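PDB 3TQW: methionine-binding protein from Coxiella burnetii, which probably binds methionine in the periplasm and delivers it to an ABC transporter, as a substrate-binding lipoprotein of the NlpA family. Local coordinates for residues L61-A66 against P111-R116; Q158-L163 against I177-S182; N34-S39 against G51-N56; V7-G12 against Q16-A21; A117-E122 against I127-H132. All blocks are in the same frame, centred on the assembly; numbering follows the deposited sequence. Where two conformers were deposited one is given.

Contact 1: residues L61-A66 against P111-R116; sequences LPYLKA and PSNEAR. With MET (methionine), chain C.
Asn113 ND2 sits among three neighbours: it donates a hydrogen bond to Asp110 OD2, Tyr63 CD2 lies 3.6 Å from it, and SD of the bound methionine 3.4 Å. At the other end of the amide OD1 is bonded to His60 NE2, and the two bonds together fix its flip. This is the ligand cleft of a two-lobed, type 2 periplasmic binding fold: helix 61-71 follows a strand of one sheet, helix 111-123 follows a strand of the other, and the methionine sits where they meet. The two short helical segments run at 140° to each other, 8.8 Å apart at their axes. Ser112 fills the closest place between the backbones, its OG 3.3 Å from Tyr63 CA, a packing contact. Tyr63 turns one ring face to the ligand's terminal methyl, CE, which is offset toward the rim. Asn113 crosses that ring with its amide plane turned 39° from it. Further along the helix, Arg116 NH1 gives a hydrogen bond to the ligand OXT, 2.8 Å long and bent to 134° at the hydrogen; this oxygen lies at the guanidinium edge, near its plane, while NE is paired with Glu191. Tyr63 CB also lies against the ligand sulfur, 3.5 Å from SD.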
# COMPACT_ATOMS: atom_id res chain seq x y z
N LEU A 61 -7.66 3.87 -1.77
CA LEU A 61 -8.79 4.22 -2.63
C LEU A 61 -8.43 4.33 -4.12
O LEU A 61 -9.19 3.86 -4.97
CB LEU A 61 -9.46 5.50 -2.11
CG LEU A 61 -10.86 5.83 -2.64
CD1 LEU A 61 -11.76 4.61 -2.61
CD2 LEU A 61 -11.47 6.98 -1.84
N PRO A 62 -7.29 4.96 -4.45
CA PRO A 62 -6.91 5.02 -5.86
C PRO A 62 -6.72 3.63 -6.49
O PRO A 62 -7.09 3.42 -7.64
CB PRO A 62 -5.57 5.77 -5.84
CG PRO A 62 -5.68 6.64 -4.61
CD PRO A 62 -6.38 5.76 -3.60
N TYR A 63 -6.16 2.69 -5.74
CA TYR A 63 -6.05 1.32 -6.24
C TYR A 63 -7.44 0.72 -6.46
O TYR A 63 -7.69 0.08 -7.49
CB TYR A 63 -5.23 0.45 -5.29
CG TYR A 63 -4.92 -0.91 -5.88
CD1 TYR A 63 -5.83 -1.95 -5.80
CD2 TYR A 63 -3.71 -1.13 -6.54
CE1 TYR A 63 -5.55 -3.20 -6.36
CE2 TYR A 63 -3.42 -2.38 -7.09
CZ TYR A 63 -4.34 -3.40 -7.00
OH TYR A 63 -4.06 -4.63 -7.56
N LEU A 64 -8.34 0.91 -5.51
CA LEU A 64 -9.70 0.39 -5.61
C LEU A 64 -10.42 0.96 -6.83
O LEU A 64 -11.02 0.22 -7.61
CB LEU A 64 -10.49 0.71 -4.34
CG LEU A 64 -11.96 0.30 -4.34
CD1 LEU A 64 -12.10 -1.18 -4.70
CD2 LEU A 64 -12.60 0.60 -2.98
N LYS A 65 -10.36 2.27 -6.98
CA LYS A 65 -10.97 2.94 -8.12
C LYS A 65 -10.40 2.43 -9.43
O LYS A 65 -11.12 2.22 -10.40
CB LYS A 65 -10.79 4.46 -8.01
CG LYS A 65 -11.53 5.08 -6.83
CD LYS A 65 -11.22 6.57 -6.71
CE LYS A 65 -12.02 7.21 -5.57
NZ LYS A 65 -11.64 8.63 -5.35
N ALA A 66 -9.08 2.23 -9.47
CA ALA A 66 -8.44 1.75 -10.69
C ALA A 66 -8.90 0.33 -11.05
O ALA A 66 -9.24 0.06 -12.20
CB ALA A 66 -6.92 1.82 -10.56
N PRO A 111 -1.28 0.78 -12.23
CA PRO A 111 -1.54 2.19 -12.54
C PRO A 111 -1.44 3.15 -11.35
O PRO A 111 -0.74 4.15 -11.45
CB PRO A 111 -2.98 2.18 -13.08
CG PRO A 111 -3.16 0.81 -13.62
CD PRO A 111 -2.34 -0.11 -12.75
N SER A 112 -2.13 2.85 -10.25
CA SER A 112 -2.21 3.80 -9.15
C SER A 112 -0.92 3.92 -8.35
O SER A 112 -0.50 5.02 -7.99
CB SER A 112 -3.38 3.48 -8.22
OG SER A 112 -3.17 2.27 -7.51
N ASN A 113 -0.27 2.80 -8.08
CA ASN A 113 0.99 2.86 -7.35
C ASN A 113 2.15 3.34 -8.21
O ASN A 113 3.14 3.87 -7.68
CB ASN A 113 1.30 1.54 -6.64
CG ASN A 113 0.37 1.29 -5.47
OD1 ASN A 113 0.47 1.95 -4.43
ND2 ASN A 113 -0.54 0.34 -5.63
N GLU A 114 2.03 3.19 -9.52
CA GLU A 114 3.03 3.73 -10.42
C GLU A 114 2.93 5.25 -10.43
O GLU A 114 3.94 5.94 -10.31
CB GLU A 114 2.89 3.19 -11.85
CG GLU A 114 3.82 3.90 -12.82
CD GLU A 114 4.14 3.07 -14.04
OE1 GLU A 114 4.99 3.51 -14.84
OE2 GLU A 114 3.56 1.97 -14.19
N ALA A 115 1.71 5.77 -10.56
CA ALA A 115 1.49 7.21 -10.49
C ALA A 115 2.00 7.74 -9.14
O ALA A 115 2.62 8.79 -9.06
CB ALA A 115 0.02 7.54 -10.68
N ARG A 116 1.72 6.98 -8.09
CA ARG A 116 2.14 7.35 -6.74
C ARG A 116 3.65 7.48 -6.64
O ARG A 116 4.16 8.43 -6.06
CB ARG A 116 1.64 6.30 -5.74
CG ARG A 116 2.14 6.50 -4.31
CD ARG A 116 1.64 5.37 -3.43
NE ARG A 116 1.81 5.63 -2.00
CZ ARG A 116 1.44 4.79 -1.04
NH1 ARG A 116 0.88 3.64 -1.37
NH2 ARG A 116 1.62 5.10 0.24
N MET C . -0.54 -1.40 1.64
CA MET C . -0.19 -0.82 0.33
C MET C . 0.25 0.63 0.53
O MET C . -0.32 1.33 1.36
CB MET C . -1.40 -0.89 -0.61
CG MET C . -1.17 -0.37 -2.03
SD MET C . -2.66 -0.50 -3.05
CE MET C . -2.80 -2.28 -3.15
OXT MET C . 1.17 1.12 -0.12

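Contact 2: residues Q158-L163 against I177-S182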
# COMPACT_ATOMS: atom_id res chain seq x y z
N GLN A 158 7.86 -7.56 -6.56
CA GLN A 158 9.20 -7.84 -7.09
C GLN A 158 10.20 -6.73 -6.73
O GLN A 158 11.41 -6.93 -6.83
CB GLN A 158 9.15 -8.03 -8.62
CG GLN A 158 10.54 -8.25 -9.26
CD GLN A 158 10.54 -8.41 -10.78
OE1 GLN A 158 9.51 -8.68 -11.41
NE2 GLN A 158 11.71 -8.25 -11.39
N LEU A 159 9.69 -5.58 -6.32
CA LEU A 159 10.53 -4.40 -6.14
C LEU A 159 11.63 -4.59 -5.09
O LEU A 159 12.75 -4.11 -5.25
CB LEU A 159 9.69 -3.16 -5.84
CG LEU A 159 8.88 -2.62 -7.02
CD1 LEU A 159 7.68 -1.82 -6.53
CD2 LEU A 159 9.77 -1.78 -7.95
N SER A 160 11.31 -5.30 -4.01
CA SER A 160 12.28 -5.45 -2.93
C SER A 160 13.50 -6.29 -3.32
O SER A 160 14.54 -6.20 -2.68
CB SER A 160 11.62 -6.01 -1.67
OG SER A 160 11.29 -7.38 -1.82
N ARG A 161 13.36 -7.09 -4.37
CA ARG A 161 14.44 -7.95 -4.83
C ARG A 161 15.19 -7.33 -6.00
O ARG A 161 16.08 -7.96 -6.58
CB ARG A 161 13.92 -9.34 -5.20
CG ARG A 161 13.58 -10.23 -4.01
CD ARG A 161 12.82 -11.48 -4.42
NE ARG A 161 12.67 -12.43 -3.32
CZ ARG A 161 11.73 -12.35 -2.38
NH1 ARG A 161 10.84 -11.37 -2.40
NH2 ARG A 161 11.68 -13.26 -1.41
N SER A 162 14.84 -6.10 -6.35
CA SER A 162 15.42 -5.43 -7.50
C SER A 162 16.64 -4.58 -7.14
O SER A 162 17.37 -4.12 -8.02
CB SER A 162 14.38 -4.55 -8.20
OG SER A 162 14.10 -3.37 -7.46
N LEU A 163 16.86 -4.39 -5.84
CA LEU A 163 17.84 -3.41 -5.37
C LEU A 163 19.29 -3.75 -5.73
O LEU A 163 20.18 -2.92 -5.55
CB LEU A 163 17.71 -3.19 -3.86
CG LEU A 163 16.42 -2.47 -3.45
CD1 LEU A 163 16.37 -2.31 -1.94
CD2 LEU A 163 16.34 -1.12 -4.14
N ILE A 177 9.05 -4.07 4.37
CA ILE A 177 9.32 -4.58 5.71
C ILE A 177 9.81 -6.03 5.73
O ILE A 177 10.83 -6.31 6.34
CB ILE A 177 8.13 -4.36 6.65
CG1 ILE A 177 8.08 -2.87 7.05
CG2 ILE A 177 8.24 -5.24 7.89
CD1 ILE A 177 6.84 -2.48 7.82
N PRO A 178 9.10 -6.93 5.03
CA PRO A 178 9.58 -8.32 5.01
C PRO A 178 10.96 -8.44 4.36
O PRO A 178 11.65 -9.44 4.57
CB PRO A 178 8.55 -9.04 4.14
CG PRO A 178 7.34 -8.15 4.13
CD PRO A 178 7.86 -6.75 4.27
N ALA A 179 11.37 -7.43 3.59
CA ALA A 179 12.68 -7.48 2.94
C ALA A 179 13.78 -6.91 3.83
O ALA A 179 14.92 -6.77 3.40
CB ALA A 179 12.64 -6.75 1.60
N GLY A 180 13.43 -6.60 5.08
CA GLY A 180 14.40 -6.04 6.01
C GLY A 180 14.60 -4.55 5.83
O GLY A 180 15.55 -3.98 6.38
N LEU A 181 13.71 -3.91 5.08
CA LEU A 181 13.81 -2.47 4.84
C LEU A 181 12.79 -1.70 5.67
O LEU A 181 11.59 -1.97 5.61
CB LEU A 181 13.61 -2.15 3.35
CG LEU A 181 14.55 -2.81 2.34
CD1 LEU A 181 14.06 -2.52 0.93
CD2 LEU A 181 15.98 -2.33 2.52
N SER A 182 13.28 -0.74 6.45
CA SER A 182 12.41 0.09 7.28
C SER A 182 12.24 1.47 6.66
O SER A 182 13.23 2.14 6.34
CB SER A 182 13.00 0.22 8.69
OG SER A 182 12.50 1.37 9.35
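Ser160 meets Ala179 with the whole of its short side chain. Its CB touches Ala179 CB at 3.5 Å, the closest approach between these two loops. One bond further out, at chi1 72°, OG is tucked over its own backbone and remains within 3.7 Å of the alanine CB. Three residues on, Leu163 and Leu181 reach toward each other tip to tip, CD1 to CD1 at 3.7 Å. This second patch is the more sheltered one; Leu163 also rests on Ala169 and Leu181 on Ile171, both in strand 168-171. Between the two loops the contact is thus apolar at two points, with the polar work done inside each loop. In 158-163, Leu159 O takes both the backbone N and the OG of Ser162, the hydroxyl at 2.7 Å, which pins the turn that presents Ser160 and Leu163. In 177-182, Gly180 has a positive phi of 81° and its N bonds back to Ile177 O, while Leu181 N returns to Ala176 O. Those two bonds are the Schellman motif that ends the short helix 173-176, in the lobe built on the five-stranded sheet.

Contact 3: residues N34-S39 against G51-N56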
# COMPACT_ATOMS: atom_id res chain seq x y z
N ASN A 34 -12.32 -14.79 10.28
CA ASN A 34 -11.39 -15.72 9.65
C ASN A 34 -10.55 -14.98 8.61
O ASN A 34 -11.08 -14.44 7.64
CB ASN A 34 -12.16 -16.87 9.01
CG ASN A 34 -11.24 -17.94 8.43
OD1 ASN A 34 -10.05 -17.98 8.72
ND2 ASN A 34 -11.81 -18.83 7.62
N ILE A 35 -9.23 -14.95 8.82
CA ILE A 35 -8.34 -14.22 7.92
C ILE A 35 -7.94 -15.08 6.73
O ILE A 35 -7.41 -16.18 6.89
CB ILE A 35 -7.07 -13.73 8.67
CG1 ILE A 35 -7.45 -12.80 9.81
CG2 ILE A 35 -6.10 -13.05 7.70
CD1 ILE A 35 -6.33 -12.49 10.77
N ILE A 36 -8.21 -14.58 5.52
CA ILE A 36 -7.82 -15.27 4.29
C ILE A 36 -6.69 -14.49 3.62
O ILE A 36 -6.89 -13.35 3.20
CB ILE A 36 -9.01 -15.39 3.32
CG1 ILE A 36 -10.23 -15.99 4.04
CG2 ILE A 36 -8.63 -16.22 2.10
CD1 ILE A 36 -9.97 -17.35 4.66
N THR A 37 -5.50 -15.08 3.53
CA THR A 37 -4.35 -14.34 3.00
C THR A 37 -4.20 -14.55 1.50
O THR A 37 -4.52 -15.61 0.97
CB THR A 37 -3.03 -14.73 3.69
OG1 THR A 37 -2.78 -16.12 3.46
CG2 THR A 37 -3.08 -14.45 5.18
N PHE A 38 -3.68 -13.53 0.83
CA PHE A 38 -3.41 -13.57 -0.59
C PHE A 38 -1.98 -13.11 -0.84
O PHE A 38 -1.33 -12.59 0.07
CB PHE A 38 -4.41 -12.68 -1.34
CG PHE A 38 -5.82 -13.13 -1.20
CD1 PHE A 38 -6.36 -14.03 -2.11
CD2 PHE A 38 -6.61 -12.69 -0.15
CE1 PHE A 38 -7.67 -14.48 -1.98
CE2 PHE A 38 -7.92 -13.13 -0.02
CZ PHE A 38 -8.44 -14.02 -0.93
N SER A 39 -1.49 -13.30 -2.06
CA SER A 39 -0.10 -12.98 -2.37
C SER A 39 0.05 -12.12 -3.62
O SER A 39 1.12 -12.08 -4.24
CB SER A 39 0.72 -14.27 -2.54
OG SER A 39 0.62 -15.09 -1.40
N GLY A 51 -17.41 -13.61 -3.59
CA GLY A 51 -17.99 -14.11 -2.36
C GLY A 51 -17.06 -14.96 -1.51
O GLY A 51 -17.45 -15.44 -0.44
N SER A 52 -15.82 -15.13 -1.97
CA SER A 52 -14.81 -15.91 -1.25
C SER A 52 -14.43 -15.29 0.10
O SER A 52 -14.10 -16.01 1.05
CB SER A 52 -13.54 -16.07 -2.10
OG SER A 52 -13.73 -17.07 -3.08
N VAL A 53 -14.45 -13.96 0.17
CA VAL A 53 -14.29 -13.25 1.43
C VAL A 53 -15.43 -12.24 1.55
O VAL A 53 -16.10 -11.94 0.56
CB VAL A 53 -12.93 -12.52 1.53
CG1 VAL A 53 -11.77 -13.51 1.43
CG2 VAL A 53 -12.83 -11.45 0.45
N ASP A 54 -15.64 -11.71 2.75
CA ASP A 54 -16.73 -10.77 3.01
C ASP A 54 -16.22 -9.34 3.12
O ASP A 54 -16.99 -8.38 3.06
CB ASP A 54 -17.45 -11.15 4.30
CG ASP A 54 -17.99 -12.57 4.25
OD1 ASP A 54 -18.69 -12.89 3.26
OD2 ASP A 54 -17.70 -13.35 5.18
N ALA A 55 -14.91 -9.20 3.29
CA ALA A 55 -14.26 -7.90 3.30
C ALA A 55 -12.81 -8.12 2.96
O ALA A 55 -12.32 -9.25 3.00
CB ALA A 55 -14.39 -7.25 4.67
N ASN A 56 -12.11 -7.05 2.63
CA ASN A 56 -10.66 -7.12 2.53
C ASN A 56 -10.02 -5.85 3.07
O ASN A 56 -10.67 -4.81 3.16
CB ASN A 56 -10.18 -7.48 1.11
CG ASN A 56 -10.49 -6.40 0.07
OD1 ASN A 56 -10.38 -5.20 0.33
ND2 ASN A 56 -10.87 -6.84 -1.13
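Ile36 is where strand 33-38 first meets Val53, in the loop that leads into strand 55-60. The residue before it, Ile35, turns to the other face of the sheet and packs against helix 13-29, so the contact is made by alternate residues. Ile36 passes Val53 in the opposite direction: its CB comes to 3.8 Å from Val53 CG1, and its own CG1 to 3.9 Å from the same methyl. Thr37 again faces helix 13-29. Phe38 then returns to the Val53 side, with CG anti to its carbonyl carbon (chi1 -63°), which sends the ring back over the strand toward the loop. Val53 CG1 lies at the edge of that ring, near its plane, 4.1 Å from both CZ and CE2. One methyl fills the angle between Ile36 and the rim of Phe38. Helix 44-49 covers this face as well, with Pro44 and Ala47 touching the Phe38 side chain. The chain runs strand 33-38, helix 44-49, strand 55-60, a beta-alpha-beta crossover that skips strand 5-10, lying between the two; Gly51, at phi 93°, ends the helix in a Schellman motif just before the loop. Since everything across the contact is carbon on carbon, it holds by shape and burial, while directional bonds to the loop come from elsewhere: Arg6 to Ser52 O and Arg204 to Val53 O.

Contact 4: residues V7-G12 against Q16-A21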
# COMPACT_ATOMS: atom_id res chain seq x y z
N VAL A 7 -12.15 -12.21 6.04
CA VAL A 7 -11.47 -10.99 5.64
C VAL A 7 -10.17 -11.29 4.89
O VAL A 7 -9.32 -12.01 5.40
CB VAL A 7 -11.13 -10.11 6.86
CG1 VAL A 7 -10.49 -8.81 6.42
CG2 VAL A 7 -12.38 -9.85 7.69
N GLY A 8 -10.03 -10.72 3.70
CA GLY A 8 -8.85 -10.95 2.88
C GLY A 8 -7.75 -9.94 3.16
O GLY A 8 -8.00 -8.74 3.24
N THR A 9 -6.53 -10.44 3.33
CA THR A 9 -5.37 -9.58 3.52
C THR A 9 -4.22 -10.07 2.64
O THR A 9 -4.28 -11.17 2.08
CB THR A 9 -4.90 -9.58 4.98
OG1 THR A 9 -4.52 -10.92 5.35
CG2 THR A 9 -6.02 -9.11 5.91
N ILE A 10 -3.19 -9.25 2.52
CA ILE A 10 -1.96 -9.68 1.87
C ILE A 10 -1.04 -10.25 2.94
O ILE A 10 -0.83 -9.63 3.99
CB ILE A 10 -1.25 -8.50 1.17
CG1 ILE A 10 -2.14 -7.96 0.04
CG2 ILE A 10 0.11 -8.95 0.63
CD1 ILE A 10 -2.28 -8.92 -1.14
N ALA A 11 -0.52 -11.45 2.68
CA ALA A 11 0.41 -12.09 3.59
C ALA A 11 1.58 -11.16 3.89
O ALA A 11 2.10 -10.50 3.00
CB ALA A 11 0.92 -13.40 3.00
N GLY A 12 1.97 -11.11 5.16
CA GLY A 12 3.04 -10.23 5.60
C GLY A 12 2.62 -9.44 6.83
O GLY A 12 1.75 -9.88 7.58
N GLN A 16 -0.34 -9.67 10.09
CA GLN A 16 -0.07 -9.66 11.53
C GLN A 16 -0.96 -8.63 12.22
O GLN A 16 -1.52 -8.90 13.28
CB GLN A 16 1.40 -9.35 11.83
CG GLN A 16 2.35 -10.42 11.34
CD GLN A 16 3.80 -10.12 11.67
OE1 GLN A 16 4.68 -10.31 10.84
NE2 GLN A 16 4.06 -9.65 12.88
N LEU A 17 -1.08 -7.46 11.61
CA LEU A 17 -1.94 -6.43 12.14
C LEU A 17 -3.37 -6.96 12.24
O LEU A 17 -4.05 -6.77 13.25
CB LEU A 17 -1.89 -5.17 11.26
CG LEU A 17 -2.69 -3.99 11.80
CD1 LEU A 17 -2.02 -3.44 13.05
CD2 LEU A 17 -2.84 -2.90 10.75
N MSE A 18 -3.83 -7.62 11.18
CA MSE A 18 -5.19 -8.16 11.17
C MSE A 18 -5.38 -9.25 12.22
O MSE A 18 -6.47 -9.43 12.74
CB MSE A 18 -5.57 -8.67 9.78
CG MSE A 18 -6.99 -9.22 9.70
SE MSE A 18 -8.40 -7.89 10.04
CE MSE A 18 -8.23 -6.86 8.40
N GLU A 19 -4.31 -9.98 12.53
CA GLU A 19 -4.40 -11.01 13.57
C GLU A 19 -4.74 -10.38 14.91
O GLU A 19 -5.51 -10.94 15.70
CB GLU A 19 -3.10 -11.81 13.69
CG GLU A 19 -2.85 -12.81 12.58
CD GLU A 19 -3.64 -14.10 12.72
OE1 GLU A 19 -4.38 -14.26 13.71
OE2 GLU A 19 -3.52 -14.95 11.81
N VAL A 20 -4.17 -9.22 15.19
CA VAL A 20 -4.47 -8.53 16.43
C VAL A 20 -5.91 -8.00 16.38
O VAL A 20 -6.65 -8.08 17.36
CB VAL A 20 -3.48 -7.38 16.71
CG1 VAL A 20 -3.90 -6.61 17.97
CG2 VAL A 20 -2.07 -7.94 16.87
N ALA A 21 -6.30 -7.48 15.23
CA ALA A 21 -7.67 -6.99 15.07
C ALA A 21 -8.67 -8.12 15.28
O ALA A 21 -9.74 -7.92 15.85
CB ALA A 21 -7.85 -6.35 13.70
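Val7 and Thr9 take the side chain of Met18, a selenomethionine in this crystal, between strand and helix, and this is the tight part of the contact. A chi1 of -179° points the Met18 chain away from its own N and toward the sheet; chi2 then lays SE along the strand and chi3 turns CE back toward the sheet, onto Val7. Met18 CG lies 3.9 Å from Thr9 CG2. Further out, CE meets Val7 CG1 at 3.6 Å in the conformers modelled here, the two side chains crossing at about a right angle. Thr9 turns its methyl to the selenomethionine and its OG1 to the hydroxyl of Thr15. Strand 5-10, helix 13-29 and strand 33-38 form a beta-alpha-beta unit, and Met18 belongs to the helix face that lies on the sheet, with Ile35 of the neighbouring strand and Leu216 of helix 211-220 closing round it. Toward solvent the fit relaxes. Gly12, whose phi of 131° suits a residue without a side chain, is the N-cap, and its O accepts Gln16 N over a long 3.3 Å with 152° at the hydrogen. Gln16 CG lies 3.8 Å from Gly12 O, and the chain stretches on along the solvent side.

Contact 5: residues A117-E122 against I127-H132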
# COMPACT_ATOMS: atom_id res chain seq x y z
N ALA A 117 4.36 6.50 -7.20
CA ALA A 117 5.81 6.48 -7.15
C ALA A 117 6.41 7.63 -7.96
O ALA A 117 7.43 8.20 -7.58
CB ALA A 117 6.34 5.16 -7.66
N LEU A 118 5.78 7.95 -9.09
CA LEU A 118 6.25 9.06 -9.91
C LEU A 118 6.09 10.39 -9.17
O LEU A 118 6.95 11.27 -9.25
CB LEU A 118 5.53 9.09 -11.26
CG LEU A 118 5.93 7.96 -12.20
CD1 LEU A 118 5.07 7.97 -13.46
CD2 LEU A 118 7.42 8.06 -12.55
N LEU A 119 4.99 10.52 -8.43
CA LEU A 119 4.76 11.70 -7.61
C LEU A 119 5.82 11.82 -6.53
O LEU A 119 6.25 12.93 -6.20
CB LEU A 119 3.36 11.66 -6.99
CG LEU A 119 2.21 12.05 -7.92
CD1 LEU A 119 0.87 11.67 -7.32
CD2 LEU A 119 2.27 13.54 -8.24
N LEU A 120 6.24 10.69 -5.98
CA LEU A 120 7.29 10.67 -4.96
C LEU A 120 8.65 11.04 -5.54
O LEU A 120 9.45 11.72 -4.90
CB LEU A 120 7.34 9.30 -4.27
CG LEU A 120 8.35 9.07 -3.15
CD1 LEU A 120 8.20 10.09 -2.04
CD2 LEU A 120 8.22 7.66 -2.58
N LEU A 121 8.93 10.58 -6.77
CA LEU A 121 10.17 10.95 -7.44
C LEU A 121 10.20 12.45 -7.72
O LEU A 121 11.26 13.08 -7.74
CB LEU A 121 10.35 10.18 -8.75
CG LEU A 121 10.51 8.67 -8.65
CD1 LEU A 121 10.48 8.03 -10.03
CD2 LEU A 121 11.81 8.32 -7.92
N GLU A 122 9.02 13.03 -7.93
CA GLU A 122 8.90 14.46 -8.14
C GLU A 122 9.13 15.21 -6.83
O GLU A 122 9.79 16.25 -6.80
CB GLU A 122 7.53 14.80 -8.73
CG GLU A 122 7.35 16.27 -9.03
CD GLU A 122 6.02 16.57 -9.70
OE1 GLU A 122 4.97 16.16 -9.15
OE2 GLU A 122 6.04 17.21 -10.77
N ILE A 127 12.41 14.44 -10.88
CA ILE A 127 11.71 14.68 -12.12
C ILE A 127 10.62 15.71 -11.89
O ILE A 127 10.31 16.05 -10.75
CB ILE A 127 11.03 13.40 -12.67
CG1 ILE A 127 10.05 12.84 -11.64
CG2 ILE A 127 12.07 12.36 -13.06
CD1 ILE A 127 9.22 11.67 -12.15
N GLN A 128 10.04 16.19 -12.98
CA GLN A 128 8.85 17.02 -12.90
C GLN A 128 7.82 16.41 -13.83
O GLN A 128 8.13 15.99 -14.94
CB GLN A 128 9.15 18.46 -13.32
CG GLN A 128 10.03 19.22 -12.33
CD GLN A 128 10.28 20.66 -12.75
OE1 GLN A 128 9.79 21.11 -13.79
NE2 GLN A 128 11.04 21.38 -11.94
N LEU A 129 6.58 16.34 -13.35
CA LEU A 129 5.49 15.82 -14.15
C LEU A 129 4.77 16.97 -14.83
O LEU A 129 4.77 18.09 -14.33
CB LEU A 129 4.51 15.04 -13.27
CG LEU A 129 5.10 13.79 -12.61
CD1 LEU A 129 4.16 13.23 -11.55
CD2 LEU A 129 5.45 12.75 -13.66
N LYS A 130 4.16 16.69 -15.98
CA LYS A 130 3.39 17.70 -16.69
C LYS A 130 2.39 18.33 -15.73
O LYS A 130 1.83 17.65 -14.88
CB LYS A 130 2.68 17.09 -17.90
CG LYS A 130 3.64 16.55 -18.95
CD LYS A 130 2.90 15.92 -20.12
CE LYS A 130 3.89 15.39 -21.15
NZ LYS A 130 3.20 14.66 -22.25
N THR A 131 2.18 19.64 -15.88
CA THR A 131 1.35 20.40 -14.95
C THR A 131 -0.04 19.81 -14.78
O THR A 131 -0.53 19.09 -15.65
CB THR A 131 1.24 21.87 -15.39
OG1 THR A 131 0.84 21.93 -16.77
CG2 THR A 131 2.58 22.57 -15.23
N HIS A 132 -0.66 20.12 -13.64
CA HIS A 132 -1.98 19.61 -13.26
C HIS A 132 -1.87 18.26 -12.55
O HIS A 132 -1.95 17.21 -13.19
CB HIS A 132 -2.92 19.51 -14.47
CG HIS A 132 -3.09 20.80 -15.22
ND1 HIS A 132 -3.76 21.88 -14.70
CD2 HIS A 132 -2.66 21.17 -16.45
CE1 HIS A 132 -3.75 22.87 -15.58
NE2 HIS A 132 -3.09 22.46 -16.65
O HOH W 1 10.45 18.08 -8.93
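Glu122 and Leu129 make the one direct hydrogen bond of this contact: Leu129 N points at Glu122 OE2 over 2.8 Å, practically straight at 179°, and comes from above the carboxylate plane, 49° out of it. The glutamate gets there on a fully stretched chain that leaves the helix at a chi1 of -177° and carries the acid across to the strand. Other polar links lie nearer the helix end. Glu122 CA gives a weak CH···O contact to Ile127 O at 3.4 Å, and a water lies within hydrogen-bonding distance of both carbonyl oxygens, 2.9 Å from Glu122 O and 2.7 Å from Ile127 O. Strand 128-129 pairs antiparallel with strand 142-144, and this small two-stranded sheet packs beside the last turns of helix 111-123, which the chain has just left. The apolar contacts lie along that flank. Ile127 pushes CD1 between residues a turn apart, 3.9 Å from Leu121 CB and 4.1 Å from Leu118 CD2, with Ile142 also against its side chain. Leu129 lies across Leu119 at about a right angle, its CD1 3.8 Å from Leu119 CD2, and the same methyl group passes close to Glu122 OE1.

Contacts 3 and 4 belong to one lobe and touch each other through the sheet: 34-39 and 7-12 are neighbouring strands, with Ile36 N and Phe38 N bonded to Val7 O and Thr9 O. Helix 13-29 of contact 4 lies on one face, and contact 3 is on the other, which helix 44-49 covers. Contacts 2 and 5 lie in the other lobe, about 23 Å apart between centres. Contacts 1 and 4 are buried, 2, 3 and 5 partly so; contact 1 alone joins the two lobes, and its helix 111-123 goes on to serve contact 5. Only side-chain packing crosses contacts 2 and 3; contact 4 adds a backbone bond, contact 5 a carboxylate and water, contact 1 ligand-directed polar groups.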